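DUF357 domain-containing protein (Archaeoglobus fulgidus DSM 4304, PDB 2OO2) is of unknown function but belongs to the DUF357 family and forms a compact three-helix bundle that pairs with a second copy of itself. Local coordinates at residues L12-R17 with W60-L65; I39-Y44 with F55-W60. All coordinates share one frame; numbering follows the deposited sequence.

Contact 1 of 2, residues L12-R17 with W60-L65; sequences LKWLER and WAWAWL
W62 reaches from helix 51-70 across to helix 3-21 and presses its indole against W14, tying the last long helix of the three-helix bundle to the first at its surface. The tight part lies around the W62 ring nitrogen. NE1 of W62 donates a hydrogen bond of 2.9 Å to the carbonyl O of W14, nearly straight at 166°. The oxygen lies close to the indole plane, while the donor stands tilted out of the plane of the carbonyl. In addition, the six-membered ring of W14 meets the five-membered ring of W62 edge to face, a T-shaped pair with planes at 79° and centroids 5.2 Å apart. CE3 of W14 does the touching, 3.6 Å from NE1 of W62. The first torsion of W14, with CG beside its backbone N and anti to the carbonyl carbon (chi1 -80°), turns the ring away from the C=O, so that the oxygen and the edge at CE3 can both meet W62.

Towards R17 the contact is looser. CB of R17 sits at the edge of W62, 3.9 Å from CZ2, but the rest of this exposed side chain leads away and sets NH1 above one face of W14, near the rim. W14 is also held within its own helix by a hydrogen bond from NE1 to E10; I18 and R21 touch W62, and W60 of the second subunit packs on it. A phenylalanine at W62 would probably keep some of the ring contact but leave the carbonyl of W14 without this cross-helix donor. Tryptophan suits the place because one flat group brings both a broad apolar surface and an N-H, joining two helices whose CA atoms at W14 and W62 remain 8.3 Å apart.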
# COMPACT_ATOMS: atom_id res chain seq x y z
N LEU A 12 -13.90 -3.15 -0.97
CA LEU A 12 -14.83 -2.96 -2.10
C LEU A 12 -14.84 -1.54 -2.67
O LEU A 12 -14.95 -1.38 -3.90
CB LEU A 12 -16.26 -3.29 -1.65
CG LEU A 12 -16.56 -4.76 -1.70
CD1 LEU A 12 -17.88 -5.06 -0.80
CD2 LEU A 12 -16.78 -5.20 -3.11
N LYS A 13 -14.73 -0.54 -1.80
CA LYS A 13 -14.92 0.85 -2.14
C LYS A 13 -13.70 1.18 -3.05
O LYS A 13 -13.84 1.67 -4.17
CB LYS A 13 -14.75 1.69 -0.89
CG LYS A 13 -14.79 3.21 -1.09
CD LYS A 13 -14.18 4.00 0.05
CE LYS A 13 -15.06 3.90 1.30
NZ LYS A 13 -14.56 4.67 2.54
N TRP A 14 -12.55 0.78 -2.57
CA TRP A 14 -11.27 1.18 -3.26
C TRP A 14 -11.03 0.33 -4.49
O TRP A 14 -10.30 0.73 -5.49
CB TRP A 14 -10.22 1.05 -2.21
CG TRP A 14 -10.20 2.22 -1.30
CD1 TRP A 14 -10.38 2.23 0.05
CD2 TRP A 14 -9.96 3.58 -1.68
NE1 TRP A 14 -10.30 3.50 0.54
CE2 TRP A 14 -10.00 4.35 -0.52
CE3 TRP A 14 -9.70 4.22 -2.93
CZ2 TRP A 14 -9.84 5.74 -0.54
CZ3 TRP A 14 -9.53 5.59 -2.95
CH2 TRP A 14 -9.59 6.34 -1.78
N LEU A 15 -11.56 -0.87 -4.45
CA LEU A 15 -11.51 -1.76 -5.57
C LEU A 15 -12.45 -1.32 -6.67
O LEU A 15 -12.07 -1.29 -7.82
CB LEU A 15 -11.74 -3.20 -5.16
CG LEU A 15 -11.55 -4.39 -6.04
CD1 LEU A 15 -10.14 -4.57 -6.58
CD2 LEU A 15 -11.86 -5.60 -5.16
N GLU A 16 -13.69 -0.96 -6.35
CA GLU A 16 -14.56 -0.44 -7.40
C GLU A 16 -13.99 0.88 -8.00
O GLU A 16 -14.12 1.10 -9.19
CB GLU A 16 -15.93 -0.21 -6.86
CG GLU A 16 -16.53 -1.49 -6.32
CD GLU A 16 -17.86 -1.21 -5.54
OE1 GLU A 16 -18.20 -0.03 -5.23
OE2 GLU A 16 -18.54 -2.22 -5.25
N ARG A 17 -13.33 1.70 -7.21
CA ARG A 17 -12.79 2.97 -7.68
C ARG A 17 -11.63 2.65 -8.65
O ARG A 17 -11.58 3.24 -9.73
CB ARG A 17 -12.33 3.86 -6.51
CG ARG A 17 -13.53 4.56 -5.76
CD ARG A 17 -13.05 5.13 -4.47
NE ARG A 17 -14.16 5.75 -3.72
CZ ARG A 17 -13.98 6.38 -2.56
NH1 ARG A 17 -12.76 6.46 -2.02
NH2 ARG A 17 -15.01 6.90 -1.93
N TRP A 60 -1.71 -1.85 -2.30
CA TRP A 60 -0.52 -1.93 -3.27
C TRP A 60 -0.95 -1.48 -4.64
O TRP A 60 -0.12 -0.76 -5.34
CB TRP A 60 0.08 -3.35 -3.35
CG TRP A 60 1.11 -3.59 -2.25
CD1 TRP A 60 0.89 -4.22 -1.02
CD2 TRP A 60 2.45 -3.14 -2.21
NE1 TRP A 60 2.01 -4.31 -0.29
CE2 TRP A 60 3.01 -3.60 -0.99
CE3 TRP A 60 3.25 -2.39 -3.11
CZ2 TRP A 60 4.29 -3.31 -0.59
CZ3 TRP A 60 4.56 -2.16 -2.75
CH2 TRP A 60 5.09 -2.60 -1.51
N ALA A 61 -2.11 -1.96 -5.13
CA ALA A 61 -2.56 -1.49 -6.50
C ALA A 61 -2.63 0.05 -6.60
O ALA A 61 -2.02 0.69 -7.56
CB ALA A 61 -3.88 -2.15 -6.94
N TRP A 62 -3.26 0.68 -5.60
CA TRP A 62 -3.31 2.14 -5.55
C TRP A 62 -1.94 2.85 -5.44
O TRP A 62 -1.75 3.92 -6.06
CB TRP A 62 -4.26 2.57 -4.43
CG TRP A 62 -5.66 2.64 -4.92
CD1 TRP A 62 -6.72 1.77 -4.57
CD2 TRP A 62 -6.23 3.62 -5.80
NE1 TRP A 62 -7.84 2.17 -5.20
CE2 TRP A 62 -7.60 3.31 -5.94
CE3 TRP A 62 -5.71 4.75 -6.48
CZ2 TRP A 62 -8.46 4.06 -6.76
CZ3 TRP A 62 -6.56 5.49 -7.26
CH2 TRP A 62 -7.91 5.13 -7.42
N ALA A 63 -0.99 2.25 -4.69
CA ALA A 63 0.30 2.89 -4.50
C ALA A 63 1.06 2.87 -5.84
O ALA A 63 1.70 3.87 -6.15
CB ALA A 63 1.16 2.20 -3.44
N TRP A 64 1.03 1.77 -6.58
CA TRP A 64 1.76 1.68 -7.90
C TRP A 64 1.15 2.73 -8.83
O TRP A 64 1.91 3.39 -9.63
CB TRP A 64 1.65 0.30 -8.56
CG TRP A 64 2.68 -0.67 -7.99
CD1 TRP A 64 2.47 -1.57 -6.97
CD2 TRP A 64 4.05 -0.75 -8.34
NE1 TRP A 64 3.66 -2.23 -6.69
CE2 TRP A 64 4.65 -1.74 -7.52
CE3 TRP A 64 4.86 -0.09 -9.29
CZ2 TRP A 64 6.01 -2.08 -7.61
CZ3 TRP A 64 6.21 -0.45 -9.40
CH2 TRP A 64 6.77 -1.41 -8.56
N LEU A 65 -0.18 2.84 -8.79
CA LEU A 65 -0.94 3.83 -9.55
C LEU A 65 -0.61 5.27 -9.14
O LEU A 65 -0.11 6.06 -10.01
CB LEU A 65 -2.46 3.53 -9.53
CG LEU A 65 -3.30 4.29 -10.55
CD1 LEU A 65 -4.67 3.62 -10.63
CD2 LEU A 65 -3.45 5.76 -10.21

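Contact 2 of 2, residues I39-Y44 with F55-W60; sequences ISDSRY and FECVVW
D41 is the first residue of 39-44, on helix 29-47, to touch the other helix, setting its CB 3.7 Å from SG of C57. The sulfur is brought there by a first torsion of -63°, with SG beside its own backbone N. Here the aspartate touches through its methylene, on the more exposed margin of the contact.

One residue on, S42 occupies the closest point between the backbones: its CA is 4.9 Å from that of C57. CB of C57 rests 3.5 Å from the backbone N of S42, and the two CB atoms are 3.8 Å apart. Such closeness calls for small side chains, and serine and cysteine meet the need. The helices are consecutive arms of an antiparallel hairpin within the three-helix bundle; their local axes approach to 7.8 Å, with 159° between their N-to-C directions.

The hydroxyl of S42, anti to its own backbone N (chi1 175°), projects across to V58, where OG comes 3.5 Å from CB. Its polar need is met one turn earlier on helix 51-70, by a hydrogen bond to the carbonyl O of A54, so a buried hydroxyl can lie against an apolar neighbour. Valine, branched at CB, packs beside the hydroxyl without a long chain. T11 and L15 of helix 3-21 touch S42, and Y38 and F45 of helix 29-47 touch C57.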
# COMPACT_ATOMS: atom_id res chain seq x y z
N ILE A 39 -4.73 -5.67 -8.51
CA ILE A 39 -6.24 -5.69 -8.72
C ILE A 39 -6.81 -7.11 -8.82
O ILE A 39 -7.78 -7.46 -8.03
CB ILE A 39 -6.82 -4.84 -9.90
CG1 ILE A 39 -6.74 -3.34 -9.61
CG2 ILE A 39 -8.35 -5.19 -10.23
CD1 ILE A 39 -6.52 -2.51 -10.98
N SER A 40 -6.24 -7.92 -9.72
CA SER A 40 -6.66 -9.36 -9.84
C SER A 40 -6.59 -10.08 -8.47
O SER A 40 -7.60 -10.77 -8.02
CB SER A 40 -5.80 -10.14 -10.84
OG SER A 40 -6.31 -11.46 -11.02
N ASP A 41 -5.43 -9.95 -7.81
CA ASP A 41 -5.19 -10.58 -6.50
C ASP A 41 -6.18 -10.03 -5.47
O ASP A 41 -6.87 -10.87 -4.71
CB ASP A 41 -3.74 -10.27 -6.07
CG ASP A 41 -2.73 -11.29 -6.55
OD1 ASP A 41 -2.99 -12.15 -7.43
OD2 ASP A 41 -1.65 -11.25 -5.93
N SER A 42 -6.34 -8.69 -5.36
CA SER A 42 -7.40 -8.20 -4.35
C SER A 42 -8.77 -8.84 -4.57
O SER A 42 -9.48 -9.32 -3.54
CB SER A 42 -7.46 -6.68 -4.47
OG SER A 42 -8.46 -6.07 -3.68
N ARG A 43 -9.22 -8.83 -5.85
CA ARG A 43 -10.53 -9.46 -6.30
C ARG A 43 -10.61 -10.90 -5.83
O ARG A 43 -11.63 -11.31 -5.20
CB ARG A 43 -10.70 -9.37 -7.85
CG ARG A 43 -11.26 -8.00 -8.27
CD ARG A 43 -12.05 -8.03 -9.62
NE ARG A 43 -11.16 -8.49 -10.70
CZ ARG A 43 -10.68 -7.75 -11.70
NH1 ARG A 43 -11.04 -6.46 -11.87
NH2 ARG A 43 -9.84 -8.32 -12.57
N TYR A 44 -9.52 -11.64 -6.08
CA TYR A 44 -9.47 -13.09 -5.75
C TYR A 44 -9.56 -13.34 -4.25
O TYR A 44 -10.41 -14.17 -3.82
CB TYR A 44 -8.20 -13.73 -6.26
CG TYR A 44 -8.00 -15.18 -5.81
CD1 TYR A 44 -8.91 -16.24 -6.23
CD2 TYR A 44 -6.94 -15.51 -5.00
CE1 TYR A 44 -8.66 -17.58 -5.83
CE2 TYR A 44 -6.70 -16.86 -4.58
CZ TYR A 44 -7.63 -17.85 -4.97
OH TYR A 44 -7.33 -19.10 -4.60
N PHE A 55 -7.45 -6.51 1.25
CA PHE A 55 -7.19 -5.09 1.46
C PHE A 55 -5.73 -4.73 1.14
O PHE A 55 -5.44 -3.69 0.42
CB PHE A 55 -7.51 -4.68 2.86
CG PHE A 55 -7.36 -3.22 3.16
CD1 PHE A 55 -8.17 -2.25 2.59
CD2 PHE A 55 -6.38 -2.85 4.13
CE1 PHE A 55 -8.04 -0.92 2.97
CE2 PHE A 55 -6.30 -1.47 4.58
CZ PHE A 55 -7.13 -0.53 3.95
N GLU A 56 -4.80 -5.57 1.59
CA GLU A 56 -3.39 -5.36 1.37
C GLU A 56 -3.16 -5.20 -0.14
O GLU A 56 -2.39 -4.26 -0.60
CB GLU A 56 -2.65 -6.59 1.87
CG GLU A 56 -1.12 -6.41 1.92
CD GLU A 56 -0.35 -7.67 2.29
OE1 GLU A 56 -0.74 -8.80 1.98
OE2 GLU A 56 0.69 -7.52 2.89
N CYS A 57 -3.76 -6.06 -0.96
CA CYS A 57 -3.51 -5.95 -2.49
C CYS A 57 -4.12 -4.69 -3.08
O CYS A 57 -3.41 -4.01 -4.02
CB CYS A 57 -3.91 -7.25 -3.25
SG CYS A 57 -3.00 -8.68 -2.81
N VAL A 58 -5.30 -4.22 -2.66
CA VAL A 58 -5.93 -2.98 -3.16
C VAL A 58 -5.04 -1.72 -2.87
O VAL A 58 -4.80 -0.85 -3.81
CB VAL A 58 -7.44 -2.81 -2.81
CG1 VAL A 58 -7.63 -2.15 -1.47
CG2 VAL A 58 -8.11 -1.93 -3.94
N VAL A 59 -4.39 -1.72 -1.70
CA VAL A 59 -3.55 -0.58 -1.27
C VAL A 59 -2.33 -0.67 -2.18
O VAL A 59 -1.95 0.41 -2.72
CB VAL A 59 -3.08 -0.71 0.10
CG1 VAL A 59 -2.27 0.43 0.50
CG2 VAL A 59 -4.38 -0.61 1.05
N TRP A 60 -1.71 -1.85 -2.30
CA TRP A 60 -0.52 -1.93 -3.27
C TRP A 60 -0.95 -1.48 -4.64
O TRP A 60 -0.12 -0.76 -5.34
CB TRP A 60 0.08 -3.35 -3.35
CG TRP A 60 1.11 -3.59 -2.25
CD1 TRP A 60 0.89 -4.22 -1.02
CD2 TRP A 60 2.45 -3.14 -2.21
NE1 TRP A 60 2.01 -4.31 -0.29
CE2 TRP A 60 3.01 -3.60 -0.99
CE3 TRP A 60 3.25 -2.39 -3.11
CZ2 TRP A 60 4.29 -3.31 -0.59
CZ3 TRP A 60 4.56 -2.16 -2.75
CH2 TRP A 60 5.09 -2.60 -1.51

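Contacts 1 and 2 are two of the helix-helix interfaces of one three-helix bundle, with centres about 7 Å apart. Helix 51-70 serves both: it turns C57 toward helix 29-47, sets V58 between that helix and helix 3-21, and a turn further on sends W62 toward helix 3-21. The contacts touch through L15, whose CD1 lies 3.7 Å from OG of S42, and through V58, whose CG2 is 3.6 Å from N of L15. L15 and V58 bring all three helices together in the apolar interior. Contact 1 is the more exposed and rests on tryptophan, contact 2 the more buried and built from small residues. Both segments of helix 51-70 also pack on the second subunit.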